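Local coordinates for orotidine 5'-phosphate decarboxylase (Methanocaldococcus jannaschii, PDB 4LUI), which probably catalyses the decarboxylation of orotidine 5'-monophosphate to UMP, the last step of de novo UMP synthesis, as a homodimer, at residues Ala116-Ala121 / Leu157-Ile162; Val131-His136 / Phe142-Ala147; Ile146-Ser151 / Lys176-Leu181; Gly211-Gln216 / Lys225-Met230. All blocks are in the same frame, centred on the assembly; numbering follows the deposited sequence. Where two conformers were deposited one is given.

In the fold
All four contacts belong to one closed eight-stranded parallel barrel with helices packed round it. Contacts 1, 2 and 3 cluster on one flank. Contacts 2 and 3 share Ile146 and Ala147, and their centres are about 11 Å apart; contact 1 lies about 15 Å from contact 3 and 19 Å from contact 2, centre to centre. Along the chain contact 2 falls between the two segments of contact 1, whereas contacts 1 and 3 interleave, through helix 147-157, strand 161-163 and helix 169-179. Contact 4 comes last, with its centre 26 to 29 Å from the others, where the chain closes the barrel. Contacts 2 and 4 hold predicted substrate-binding residues, and contacts 2 and 3 also touch the second subunit.

Contact 1: residues Ala116-Ala121 / Leu157-Ile162; sequences AVQDVA and LKVDAI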
loop_
_atom_site.group_PDB
_atom_site.type_symbol
_atom_site.label_atom_id
_atom_site.label_comp_id
_atom_site.label_asym_id
_atom_site.label_seq_id
_atom_site.Cartn_x
_atom_site.Cartn_y
_atom_site.Cartn_z
ATOM N N ALA B 116 -0.618 -3.922 -14.784
ATOM C CA ALA B 116 0.830 -3.807 -14.611
ATOM C C ALA B 116 1.366 -4.879 -13.667
ATOM O O ALA B 116 2.410 -5.482 -13.924
ATOM C CB ALA B 116 1.201 -2.412 -14.113
ATOM N N VAL B 117 0.647 -5.117 -12.577
ATOM C CA VAL B 117 1.023 -6.179 -11.647
ATOM C C VAL B 117 0.820 -7.560 -12.285
ATOM O O VAL B 117 1.695 -8.422 -12.194
ATOM C CB VAL B 117 0.226 -6.084 -10.356
ATOM C CG1 VAL B 117 0.631 -7.189 -9.405
ATOM C CG2 VAL B 117 0.478 -4.728 -9.711
ATOM N N GLN B 118 -0.318 -7.752 -12.955
ATOM C CA GLN B 118 -0.602 -9.013 -13.638
ATOM C C GLN B 118 0.462 -9.395 -14.655
ATOM O O GLN B 118 0.855 -10.560 -14.750
ATOM C CB GLN B 118 -1.953 -8.934 -14.344
ATOM C CG GLN B 118 -3.139 -8.957 -13.416
ATOM C CD GLN B 118 -4.421 -9.011 -14.205
ATOM O OE1 GLN B 118 -4.813 -8.025 -14.828
ATOM N NE2 GLN B 118 -5.058 -10.179 -14.231
ATOM N N ASP B 119 0.928 -8.413 -15.418
ATOM C CA ASP B 119 1.922 -8.675 -16.448
ATOM C C ASP B 119 3.213 -9.234 -15.846
ATOM O O ASP B 119 3.835 -10.130 -16.423
ATOM C CB ASP B 119 2.184 -7.425 -17.289
ATOM C CG ASP B 119 1.021 -7.095 -18.225
ATOM O OD1 ASP B 119 0.068 -7.904 -18.324
ATOM O OD2 ASP B 119 1.066 -6.027 -18.872
ATOM N N VAL B 120 3.595 -8.728 -14.678
ATOM C CA VAL B 120 4.766 -9.239 -13.976
ATOM C C VAL B 120 4.492 -10.648 -13.466
ATOM O O VAL B 120 5.313 -11.562 -13.651
ATOM C CB VAL B 120 5.137 -8.337 -12.774
ATOM C CG1 VAL B 120 6.214 -8.994 -11.881
ATOM C CG2 VAL B 120 5.589 -6.980 -13.263
ATOM N N ALA B 121 3.337 -10.814 -12.829
ATOM C CA ALA B 121 2.970 -12.092 -12.209
ATOM C C ALA B 121 2.865 -13.217 -13.232
ATOM O O ALA B 121 3.273 -14.352 -12.960
ATOM C CB ALA B 121 1.671 -11.956 -11.446
ATOM N N LEU B 157 -10.600 -8.785 -15.784
ATOM C CA LEU B 157 -9.144 -8.887 -15.867
ATOM C C LEU B 157 -8.611 -10.289 -15.579
ATOM O O LEU B 157 -7.431 -10.558 -15.794
ATOM C CB LEU B 157 -8.486 -7.893 -14.907
ATOM C CG LEU B 157 -8.783 -6.414 -15.168
ATOM C CD1 LEU B 157 -8.102 -5.540 -14.111
ATOM C CD2 LEU B 157 -8.348 -6.011 -16.575
ATOM N N LYS B 158 -9.480 -11.180 -15.109
ATOM C CA LYS B 158 -9.084 -12.550 -14.807
ATOM C C LYS B 158 -7.961 -12.595 -13.770
ATOM O O LYS B 158 -6.958 -13.291 -13.953
ATOM C CB LYS B 158 -8.647 -13.305 -16.072
ATOM C CG LYS B 158 -9.702 -13.451 -17.160
ATOM C CD LYS B 158 -9.098 -14.182 -18.358
ATOM C CE LYS B 158 -9.975 -14.096 -19.603
ATOM N NZ LYS B 158 -11.257 -14.810 -19.425
ATOM N N VAL B 159 -8.112 -11.847 -12.684
ATOM C CA VAL B 159 -7.165 -11.978 -11.589
ATOM C C VAL B 159 -7.341 -13.364 -10.959
ATOM O O VAL B 159 -8.314 -14.073 -11.239
ATOM C CB VAL B 159 -7.334 -10.859 -10.540
ATOM C CG1 VAL B 159 -7.024 -9.493 -11.155
ATOM C CG2 VAL B 159 -8.738 -10.865 -9.975
ATOM N N ASP B 160 -6.392 -13.763 -10.125
ATOM C CA ASP B 160 -6.396 -15.111 -9.570
ATOM C C ASP B 160 -7.398 -15.306 -8.440
ATOM O O ASP B 160 -7.892 -16.421 -8.236
ATOM C CB ASP B 160 -4.992 -15.489 -9.099
ATOM C CG ASP B 160 -4.000 -15.508 -10.228
ATOM O OD1 ASP B 160 -3.829 -16.578 -10.849
ATOM O OD2 ASP B 160 -3.418 -14.447 -10.519
ATOM N N ALA B 161 -7.670 -14.234 -7.695
ATOM C CA ALA B 161 -8.583 -14.299 -6.558
ATOM C C ALA B 161 -8.972 -12.898 -6.130
ATOM O O ALA B 161 -8.353 -11.920 -6.551
ATOM C CB ALA B 161 -7.930 -15.032 -5.376
ATOM N N ILE B 162 -9.990 -12.802 -5.283
ATOM C CA ILE B 162 -10.342 -11.515 -4.689
ATOM C C ILE B 162 -10.352 -11.613 -3.171
ATOM O O ILE B 162 -10.503 -12.706 -2.592
ATOM C CB ILE B 162 -11.717 -11.020 -5.179
ATOM C CG1 ILE B 162 -12.808 -12.035 -4.851
ATOM C CG2 ILE B 162 -11.689 -10.771 -6.680
ATOM C CD1 ILE B 162 -14.202 -11.528 -5.175
HETATM O O HOH W 1 -3.659 -12.328 -12.770
#
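Gln118 turns its CG anti to its own carbonyl carbon (chi1 -72°) and then runs on extended, and this carries its amide from helix 111-124 straight across to the backbone of Leu157. There NE2 donates to Leu157 O at 2.9 Å, with an almost straight N-H...O angle of 177°. The acceptor lies in the plane of the glutamine amide, but seen from the carbonyl the donor stands well above the plane rather than on a lone pair. Leu157 comes just before Lys158, which leaves helical geometry with positive phi, so the side-chain amide supplies a donor to a carbonyl where the chain turns out of its helix. Leu157 and Val159 cross the glutamine at about right angles: Leu157 CB is 3.7 Å from Gln118 OE1, and Val159 CG1 lies 3.7 Å from Gln118 NE2. NE2 also donates to a water at 3.0 Å, which in turn donates to Asp160 OD2 at 3.1 Å. Both bonds of NE2 thus run to the same turn and fix the rotation of the amide. Asp160 OD2 has a second partner in Val128 N, on the preceding strand 127-131, and Leu157 packs back on Val114 of helix 111-124. The arrangement belongs to the alpha-to-beta loops of a TIM barrel: here one outer helix holds the link between the next helix and strand 161-163.

Contact 2: residues Val131-His136 / Phe142-Ala147; sequences VTEMSH and FLQPIA
Glu133 and Gln144 meet with their flat groups turned nearly square to each other, the carboxylate and amide planes 77° apart. Gln144 NE2 donates to Glu133 OE2 at 2.9 Å, and the N-H points almost straight at it (169°). The oxygen lies in the plane of the amide, yet the donor comes down on the carboxylate from above its plane. A bend at chi2 (70°) turns the amide toward Glu133, with Gln144 OE1 3.5 Å from Glu133 CG. The other carboxylate oxygen, OE1, sits 3.3 Å from Ala147 CB and makes a salt bridge to Arg171 of helix 169-179. These segments form the two arms of the long loop that follows strand 127-131 of the TIM barrel, at the end where such barrels keep their active sites. Ser135 is predicted to bind substrate, and the Met134 side chain is about 4 Å, nearest atoms, from that of Lys81, the predicted proton donor. On this side Met134 crosses Leu143 at a slant, with SD 3.6 Å from Leu143 CD1. The same methyl lies at the edge of the His136 ring, 4.4 Å from CE1, while His136 NE2 is hydrogen-bonded to Val109 O of the second subunit. Between the arms one water accepts from Met134 N at 2.9 Å and lies 2.8 Å from Gln144 OE1; another donates to both Met134 O and Gln144 OE1.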
loop_
_atom_site.group_PDB
_atom_site.type_symbol
_atom_site.label_atom_id
_atom_site.label_comp_id
_atom_site.label_asym_id
_atom_site.label_seq_id
_atom_site.Cartn_x
_atom_site.Cartn_y
_atom_site.Cartn_z
ATOM N N VAL B 131 -8.304 -6.598 -4.035
ATOM C CA VAL B 131 -9.253 -6.201 -3.004
ATOM C C VAL B 131 -10.473 -5.597 -3.676
ATOM O O VAL B 131 -10.362 -4.577 -4.358
ATOM C CB VAL B 131 -8.677 -5.107 -2.102
ATOM C CG1 VAL B 131 -9.713 -4.704 -1.053
ATOM C CG2 VAL B 131 -7.420 -5.585 -1.424
ATOM N N THR B 132 -11.639 -6.205 -3.482
ATOM C CA THR B 132 -12.862 -5.644 -4.055
ATOM C C THR B 132 -13.764 -5.005 -3.007
ATOM O O THR B 132 -14.679 -4.253 -3.346
ATOM C CB THR B 132 -13.706 -6.690 -4.816
ATOM O OG1 THR B 132 -14.185 -7.684 -3.898
ATOM C CG2 THR B 132 -12.895 -7.353 -5.952
ATOM N N GLU B 133 -13.522 -5.308 -1.737
ATOM C CA GLU B 133 -14.452 -4.907 -0.682
ATOM C C GLU B 133 -13.746 -5.012 0.671
ATOM O O GLU B 133 -12.987 -5.945 0.895
ATOM C CB GLU B 133 -15.688 -5.817 -0.750
ATOM C CG GLU B 133 -16.900 -5.359 0.046
ATOM C CD GLU B 133 -18.203 -5.964 -0.475
ATOM O OE1 GLU B 133 -18.264 -6.329 -1.673
ATOM O OE2 GLU B 133 -19.172 -6.058 0.312
ATOM N N MET B 134 -13.983 -4.039 1.545
ATOM C CA MET B 134 -13.313 -3.966 2.837
ATOM C C MET B 134 -14.347 -3.746 3.933
ATOM O O MET B 134 -15.473 -3.314 3.659
ATOM C CB MET B 134 -12.265 -2.850 2.831
ATOM C CG MET B 134 -11.107 -3.135 1.868
ATOM S SD MET B 134 -9.862 -1.837 1.939
ATOM C CE MET B 134 -9.063 -2.235 3.498
ATOM N N SER B 135 -13.979 -4.043 5.173
ATOM C CA SER B 135 -14.979 -4.088 6.240
ATOM C C SER B 135 -14.788 -3.055 7.342
ATOM O O SER B 135 -15.563 -3.021 8.296
ATOM C CB SER B 135 -15.040 -5.488 6.852
ATOM O OG SER B 135 -13.808 -5.810 7.455
ATOM N N HIS B 136 -13.770 -2.214 7.228
ATOM C CA HIS B 136 -13.620 -1.135 8.208
ATOM C C HIS B 136 -14.679 -0.048 7.956
ATOM O O HIS B 136 -15.183 0.087 6.837
ATOM C CB HIS B 136 -12.204 -0.548 8.175
ATOM C CG HIS B 136 -11.857 0.097 6.873
ATOM N ND1 HIS B 136 -11.743 -0.619 5.703
ATOM C CD2 HIS B 136 -11.621 1.391 6.552
ATOM C CE1 HIS B 136 -11.443 0.206 4.714
ATOM N NE2 HIS B 136 -11.374 1.433 5.201
ATOM N N PHE B 142 -16.433 5.595 -0.007
ATOM C CA PHE B 142 -16.051 5.541 -1.422
ATOM C C PHE B 142 -15.858 4.127 -1.954
ATOM O O PHE B 142 -16.153 3.865 -3.117
ATOM C CB PHE B 142 -14.748 6.316 -1.647
ATOM C CG PHE B 142 -14.801 7.738 -1.178
ATOM C CD1 PHE B 142 -15.700 8.636 -1.724
ATOM C CD2 PHE B 142 -13.945 8.168 -0.177
ATOM C CE1 PHE B 142 -15.741 9.944 -1.284
ATOM C CE2 PHE B 142 -13.985 9.468 0.264
ATOM C CZ PHE B 142 -14.879 10.355 -0.288
ATOM N N LEU B 143 -15.318 3.228 -1.129
ATOM C CA LEU B 143 -15.066 1.858 -1.578
ATOM C C LEU B 143 -16.350 1.057 -1.733
ATOM O O LEU B 143 -16.587 0.436 -2.771
ATOM C CB LEU B 143 -14.134 1.130 -0.601
ATOM C CG LEU B 143 -12.641 1.304 -0.856
ATOM C CD1 LEU B 143 -11.866 0.731 0.323
ATOM C CD2 LEU B 143 -12.252 0.606 -2.161
ATOM N N GLN B 144 -17.175 1.036 -0.692
ATOM C CA GLN B 144 -18.368 0.190 -0.741
ATOM C C GLN B 144 -19.329 0.498 -1.914
ATOM O O GLN B 144 -19.838 -0.437 -2.542
ATOM C CB GLN B 144 -19.105 0.186 0.606
ATOM C CG GLN B 144 -20.124 -0.952 0.747
ATOM C CD GLN B 144 -19.462 -2.314 0.861
ATOM O OE1 GLN B 144 -18.318 -2.427 1.314
ATOM N NE2 GLN B 144 -20.186 -3.359 0.469
ATOM N N PRO B 145 -19.568 1.790 -2.237
ATOM C CA PRO B 145 -20.460 2.057 -3.375
ATOM C C PRO B 145 -20.021 1.404 -4.689
ATOM O O PRO B 145 -20.886 1.180 -5.553
ATOM C CB PRO B 145 -20.395 3.582 -3.517
ATOM C CG PRO B 145 -20.108 4.070 -2.123
ATOM C CD PRO B 145 -19.164 3.044 -1.562
ATOM N N ILE B 146 -18.729 1.116 -4.839
ATOM C CA ILE B 146 -18.218 0.506 -6.070
ATOM C C ILE B 146 -17.820 -0.963 -5.899
ATOM O O ILE B 146 -17.105 -1.520 -6.731
ATOM C CB ILE B 146 -17.013 1.286 -6.653
ATOM C CG1 ILE B 146 -15.793 1.171 -5.732
ATOM C CG2 ILE B 146 -17.391 2.743 -6.889
ATOM C CD1 ILE B 146 -14.478 1.611 -6.361
ATOM N N ALA B 147 -18.275 -1.590 -4.822
ATOM C CA ALA B 147 -17.867 -2.965 -4.531
ATOM C C ALA B 147 -18.242 -3.935 -5.665
ATOM O O ALA B 147 -17.478 -4.847 -5.978
ATOM C CB ALA B 147 -18.467 -3.430 -3.218
HETATM O O HOH W 2 -15.561 -2.018 -2.116
HETATM O O HOH W 3 -16.929 -6.969 -4.011
HETATM O O HOH W 4 -15.642 -1.894 0.641
HETATM O O HOH W 5 -18.155 -4.090 3.989
#

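Contact 3: residues Ile146-Ser151 / Lys176-Leu181; sequences IADKLS and KEIAEL
Ile178 is the first residue of 176-181 to meet helix 147-157, and both of its branches reach across. Its CG1 stands anti to the carbonyl carbon (chi1 -66°), and with the chain extended at chi2 (163°) CD1 lies over the flat face of the Asp148 carboxylate, 3.5 Å from CG and 3.4 Å from OD1. The two side chains cross at about a right angle. The other branch, CG2, turns to Ser151 and lies 3.9 Å from its CB. Ser151 OG is nearer still, but the residue was deposited in two conformers, so that short approach is doubtful. At the next residue, Ala179, the backbones draw close: the Ser151 and Ala179 CA atoms are 5.0 Å apart. Both residues are small, and Ala179 CB is 4.1 Å from Ser151 CB where these two outer helices of the barrel approach. Glu180 then leaves helix 169-179 with positive phi, and Leu181 packs on Ala154 and Val159. No hydrogen bond or salt bridge joins the two segments themselves. The polar groups look elsewhere: Asp148 OD1 is held by Arg171, from earlier in helix 169-179, and in one of its two conformers Ser151 OG bonds back to Asp148 O. The chemistry implies a joint set by shape, with Ile178 CD1 laid against the Asp148 carboxylate and Ala179 close against Ser151, while Arg171 probably balances the charge of the partly exposed Asp148.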
loop_
_atom_site.group_PDB
_atom_site.type_symbol
_atom_site.label_atom_id
_atom_site.label_comp_id
_atom_site.label_asym_id
_atom_site.label_seq_id
_atom_site.Cartn_x
_atom_site.Cartn_y
_atom_site.Cartn_z
ATOM N N ILE B 146 -18.729 1.116 -4.839
ATOM C CA ILE B 146 -18.218 0.506 -6.070
ATOM C C ILE B 146 -17.820 -0.963 -5.899
ATOM O O ILE B 146 -17.105 -1.520 -6.731
ATOM C CB ILE B 146 -17.013 1.286 -6.653
ATOM C CG1 ILE B 146 -15.793 1.171 -5.732
ATOM C CG2 ILE B 146 -17.391 2.743 -6.889
ATOM C CD1 ILE B 146 -14.478 1.611 -6.361
ATOM N N ALA B 147 -18.275 -1.590 -4.822
ATOM C CA ALA B 147 -17.867 -2.965 -4.531
ATOM C C ALA B 147 -18.242 -3.935 -5.665
ATOM O O ALA B 147 -17.478 -4.847 -5.978
ATOM C CB ALA B 147 -18.467 -3.430 -3.218
ATOM N N ASP B 148 -19.406 -3.741 -6.276
ATOM C CA ASP B 148 -19.807 -4.621 -7.380
ATOM C C ASP B 148 -19.009 -4.312 -8.647
ATOM O O ASP B 148 -18.661 -5.218 -9.412
ATOM C CB ASP B 148 -21.318 -4.576 -7.641
ATOM C CG ASP B 148 -22.114 -5.337 -6.597
ATOM O OD1 ASP B 148 -21.497 -6.000 -5.736
ATOM O OD2 ASP B 148 -23.358 -5.294 -6.660
ATOM N N LYS B 149 -18.703 -3.035 -8.857
ATOM C CA LYS B 149 -17.898 -2.638 -10.002
ATOM C C LYS B 149 -16.511 -3.255 -9.912
ATOM O O LYS B 149 -15.917 -3.634 -10.927
ATOM C CB LYS B 149 -17.804 -1.117 -10.097
ATOM C CG LYS B 149 -19.120 -0.460 -10.451
ATOM C CD LYS B 149 -19.596 -0.956 -11.800
ATOM C CE LYS B 149 -20.903 -0.306 -12.222
ATOM N NZ LYS B 149 -21.270 -0.731 -13.602
ATOM N N LEU B 150 -15.991 -3.356 -8.692
ATOM C CA LEU B 150 -14.669 -3.932 -8.490
ATOM C C LEU B 150 -14.647 -5.434 -8.738
ATOM O O LEU B 150 -13.710 -5.947 -9.344
ATOM C CB LEU B 150 -14.119 -3.599 -7.097
ATOM C CG LEU B 150 -13.663 -2.149 -6.901
ATOM C CD1 LEU B 150 -13.249 -1.930 -5.460
ATOM C CD2 LEU B 150 -12.501 -1.812 -7.835
ATOM N N SER B 151 -15.675 -6.141 -8.281
ATOM C CA SER B 151 -15.739 -7.575 -8.536
ATOM C C SER B 151 -15.946 -7.853 -10.030
ATOM O O SER B 151 -15.430 -8.839 -10.559
ATOM C CB SER B 151 -16.824 -8.248 -7.689
ATOM O OG SER B 151 -18.083 -7.638 -7.889
ATOM N N LYS B 176 -19.260 -13.695 -4.658
ATOM C CA LYS B 176 -18.803 -14.870 -5.394
ATOM C C LYS B 176 -19.537 -15.014 -6.712
ATOM O O LYS B 176 -18.954 -15.424 -7.719
ATOM C CB LYS B 176 -18.986 -16.149 -4.569
ATOM C CG LYS B 176 -17.856 -16.434 -3.605
ATOM C CD LYS B 176 -18.082 -17.727 -2.830
ATOM C CE LYS B 176 -18.167 -18.937 -3.746
ATOM N NZ LYS B 176 -16.834 -19.418 -4.194
ATOM N N GLU B 177 -20.826 -14.680 -6.714
ATOM C CA GLU B 177 -21.643 -14.895 -7.898
ATOM C C GLU B 177 -21.346 -13.891 -9.007
ATOM O O GLU B 177 -21.479 -14.208 -10.180
ATOM C CB GLU B 177 -23.129 -14.941 -7.536
ATOM C CG GLU B 177 -23.472 -16.175 -6.687
ATOM C CD GLU B 177 -24.958 -16.350 -6.439
ATOM O OE1 GLU B 177 -25.741 -15.455 -6.818
ATOM O OE2 GLU B 177 -25.342 -17.393 -5.866
ATOM N N ILE B 178 -20.903 -12.694 -8.630
ATOM C CA ILE B 178 -20.485 -11.701 -9.615
ATOM C C ILE B 178 -19.062 -11.979 -10.119
ATOM O O ILE B 178 -18.834 -12.035 -11.323
ATOM C CB ILE B 178 -20.526 -10.279 -9.025
ATOM C CG1 ILE B 178 -21.960 -9.857 -8.717
ATOM C CG2 ILE B 178 -19.871 -9.291 -9.966
ATOM C CD1 ILE B 178 -22.033 -8.653 -7.770
ATOM N N ALA B 179 -18.116 -12.149 -9.202
ATOM C CA ALA B 179 -16.717 -12.348 -9.585
ATOM C C ALA B 179 -16.459 -13.710 -10.245
ATOM O O ALA B 179 -15.698 -13.796 -11.209
ATOM C CB ALA B 179 -15.796 -12.149 -8.387
ATOM N N GLU B 180 -17.094 -14.761 -9.727
ATOM C CA GLU B 180 -16.845 -16.139 -10.177
ATOM C C GLU B 180 -15.355 -16.492 -10.085
ATOM O O GLU B 180 -14.817 -17.219 -10.915
ATOM C CB GLU B 180 -17.395 -16.378 -11.595
ATOM C CG GLU B 180 -18.885 -16.096 -11.717
ATOM C CD GLU B 180 -19.454 -16.473 -13.076
ATOM O OE1 GLU B 180 -18.663 -16.741 -14.002
ATOM O OE2 GLU B 180 -20.695 -16.501 -13.216
ATOM N N LEU B 181 -14.701 -15.967 -9.058
ATOM C CA LEU B 181 -13.291 -16.197 -8.803
ATOM C C LEU B 181 -13.136 -16.687 -7.373
ATOM O O LEU B 181 -14.022 -16.462 -6.540
ATOM C CB LEU B 181 -12.517 -14.879 -8.944
ATOM C CG LEU B 181 -12.400 -14.358 -10.373
ATOM C CD1 LEU B 181 -11.902 -12.933 -10.371
ATOM C CD2 LEU B 181 -11.474 -15.259 -11.180
#

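Contact 4: residues Gly211-Gln216 / Lys225-Met230; sequences GRAIYQ and KKYKEM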
loop_
_atom_site.group_PDB
_atom_site.type_symbol
_atom_site.label_atom_id
_atom_site.label_comp_id
_atom_site.label_asym_id
_atom_site.label_seq_id
_atom_site.Cartn_x
_atom_site.Cartn_y
_atom_site.Cartn_z
ATOM N N GLY B 211 -6.011 -15.008 11.913
ATOM C CA GLY B 211 -4.854 -14.216 12.287
ATOM C C GLY B 211 -4.487 -14.350 13.753
ATOM O O GLY B 211 -3.867 -15.340 14.175
ATOM N N ARG B 212 -4.889 -13.357 14.542
ATOM C CA ARG B 212 -4.438 -13.236 15.930
ATOM C C ARG B 212 -4.747 -14.442 16.811
ATOM O O ARG B 212 -4.010 -14.724 17.746
ATOM C CB ARG B 212 -4.974 -11.950 16.588
ATOM C CG ARG B 212 -6.479 -11.792 16.518
ATOM C CD ARG B 212 -6.930 -10.471 17.147
ATOM N NE ARG B 212 -6.575 -10.418 18.564
ATOM C CZ ARG B 212 -7.146 -9.610 19.454
ATOM N NH1 ARG B 212 -8.106 -8.776 19.079
ATOM N NH2 ARG B 212 -6.758 -9.640 20.722
ATOM N N ALA B 213 -5.829 -15.158 16.509
ATOM C CA ALA B 213 -6.208 -16.309 17.322
ATOM C C ALA B 213 -5.146 -17.408 17.231
ATOM O O ALA B 213 -5.027 -18.243 18.123
ATOM C CB ALA B 213 -7.589 -16.831 16.914
ATOM N N ILE B 214 -4.368 -17.386 16.152
ATOM C CA ILE B 214 -3.218 -18.271 16.044
ATOM C C ILE B 214 -1.932 -17.595 16.529
ATOM O O ILE B 214 -1.271 -18.089 17.457
ATOM C CB ILE B 214 -3.044 -18.777 14.595
ATOM C CG1 ILE B 214 -4.237 -19.657 14.195
ATOM C CG2 ILE B 214 -1.719 -19.530 14.447
ATOM C CD1 ILE B 214 -4.238 -20.039 12.710
ATOM N N TYR B 215 -1.576 -16.462 15.927
ATOM C CA TYR B 215 -0.261 -15.870 16.218
ATOM C C TYR B 215 -0.077 -15.303 17.627
ATOM O O TYR B 215 1.057 -15.125 18.067
ATOM C CB TYR B 215 0.196 -14.865 15.136
ATOM C CG TYR B 215 -0.581 -13.565 14.987
ATOM C CD1 TYR B 215 -0.557 -12.583 15.977
ATOM C CD2 TYR B 215 -1.284 -13.289 13.814
ATOM C CE1 TYR B 215 -1.249 -11.384 15.820
ATOM C CE2 TYR B 215 -1.971 -12.087 13.647
ATOM C CZ TYR B 215 -1.953 -11.145 14.652
ATOM O OH TYR B 215 -2.627 -9.951 14.509
ATOM N N GLN B 216 -1.168 -15.015 18.334
ATOM C CA GLN B 216 -1.045 -14.536 19.718
ATOM C C GLN B 216 -0.956 -15.655 20.768
ATOM O O GLN B 216 -0.809 -15.386 21.957
ATOM C CB GLN B 216 -2.194 -13.584 20.061
ATOM C CG GLN B 216 -2.115 -12.266 19.320
ATOM C CD GLN B 216 -3.268 -11.334 19.641
ATOM O OE1 GLN B 216 -4.340 -11.762 20.091
ATOM N NE2 GLN B 216 -3.052 -10.044 19.415
ATOM N N LYS B 225 -4.085 -26.189 14.062
ATOM C CA LYS B 225 -4.758 -27.484 13.961
ATOM C C LYS B 225 -6.256 -27.339 14.198
ATOM O O LYS B 225 -7.074 -27.886 13.457
ATOM C CB LYS B 225 -4.176 -28.466 14.982
ATOM C CG LYS B 225 -4.854 -29.832 15.006
ATOM C CD LYS B 225 -4.196 -30.738 16.042
ATOM C CE LYS B 225 -4.722 -32.166 15.955
ATOM N NZ LYS B 225 -6.123 -32.293 16.441
ATOM N N LYS B 226 -6.614 -26.600 15.244
ATOM C CA LYS B 226 -8.018 -26.371 15.575
ATOM C C LYS B 226 -8.774 -25.666 14.449
ATOM O O LYS B 226 -9.875 -26.075 14.081
ATOM C CB LYS B 226 -8.142 -25.551 16.862
ATOM C CG LYS B 226 -9.565 -25.102 17.167
ATOM C CD LYS B 226 -9.618 -24.288 18.451
ATOM C CE LYS B 226 -8.966 -22.923 18.272
ATOM N NZ LYS B 226 -8.791 -22.219 19.579
ATOM N N TYR B 227 -8.182 -24.614 13.898
ATOM C CA TYR B 227 -8.853 -23.853 12.851
ATOM C C TYR B 227 -8.908 -24.614 11.528
ATOM O O TYR B 227 -9.857 -24.472 10.761
ATOM C CB TYR B 227 -8.233 -22.465 12.708
ATOM C CG TYR B 227 -8.636 -21.575 13.860
ATOM C CD1 TYR B 227 -9.958 -21.184 14.020
ATOM C CD2 TYR B 227 -7.707 -21.156 14.804
ATOM C CE1 TYR B 227 -10.342 -20.391 15.091
ATOM C CE2 TYR B 227 -8.084 -20.351 15.871
ATOM C CZ TYR B 227 -9.403 -19.970 15.999
ATOM O OH TYR B 227 -9.787 -19.182 17.072
ATOM N N LYS B 228 -7.913 -25.461 11.281
ATOM C CA LYS B 228 -7.945 -26.315 10.098
ATOM C C LYS B 228 -9.086 -27.335 10.214
ATOM O O LYS B 228 -9.840 -27.572 9.258
ATOM C CB LYS B 228 -6.597 -27.014 9.924
ATOM C CG LYS B 228 -6.509 -27.958 8.722
ATOM C CD LYS B 228 -6.492 -27.184 7.411
ATOM C CE LYS B 228 -5.886 -28.009 6.280
ATOM N NZ LYS B 228 -6.029 -27.332 4.962
ATOM N N GLU B 229 -9.228 -27.919 11.397
ATOM C CA GLU B 229 -10.265 -28.924 11.622
ATOM C C GLU B 229 -11.668 -28.306 11.658
ATOM O O GLU B 229 -12.666 -28.983 11.386
ATOM C CB GLU B 229 -9.956 -29.740 12.877
ATOM C CG GLU B 229 -8.745 -30.655 12.669
ATOM C CD GLU B 229 -8.292 -31.367 13.931
ATOM O OE1 GLU B 229 -7.303 -32.133 13.860
ATOM O OE2 GLU B 229 -8.919 -31.168 14.990
ATOM N N MET B 230 -11.727 -27.014 11.972
ATOM C CA MET B 230 -12.971 -26.253 11.964
ATOM C C MET B 230 -13.606 -26.274 10.572
ATOM O O MET B 230 -14.828 -26.216 10.431
ATOM C CB MET B 230 -12.688 -24.808 12.382
ATOM C CG MET B 230 -13.906 -23.903 12.469
ATOM S SD MET B 230 -13.435 -22.193 12.814
ATOM C CE MET B 230 -12.792 -21.694 11.214
#
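Tyr227 of helix 220-230 reaches toward Ala213 and Ile214 on the short helix 212-215, at the place where the last strand of the TIM barrel, 207-210, gives way to its closing helices. Gly211 occupies the N-cap position of the short helix, and its O accepts from Ile214 N and Tyr215 N; it and Arg212 are predicted to bind substrate, consistent with the phosphate-binding role this helix has in many such barrels. Tyr227 has the largest share of the buried surface. With CG anti to the carbonyl carbon (chi1 -74°), its ring runs out between the two helices. Ile214 and Tyr227 lie alongside, running opposite ways, and Ile214 CG1 comes to 3.8 Å from Tyr227 CD2. Beyond it Ala213 CB packs 3.7 Å from Tyr227 CE2. Lys226 CE lies over one ring face, offset toward the rim. The phenol does not rely on these neighbours for its polar end: Tyr227 OH is hydrogen-bonded to Gly192 O, in a loop predicted to bind substrate, and the ring touches Val188 of the same loop. Ile214 also packs on Leu26 of strand 23-27 and Val43 of helix 33-43, so the contact ties both ends of the barrel sequence together. Within its own segment, Arg212 grips Gln216 OE1 side-on, with NE at 3.0 Å and NH2 at 3.3 Å. Back at the junction, Ala213 CB lies 3.2 Å from Tyr227 OH.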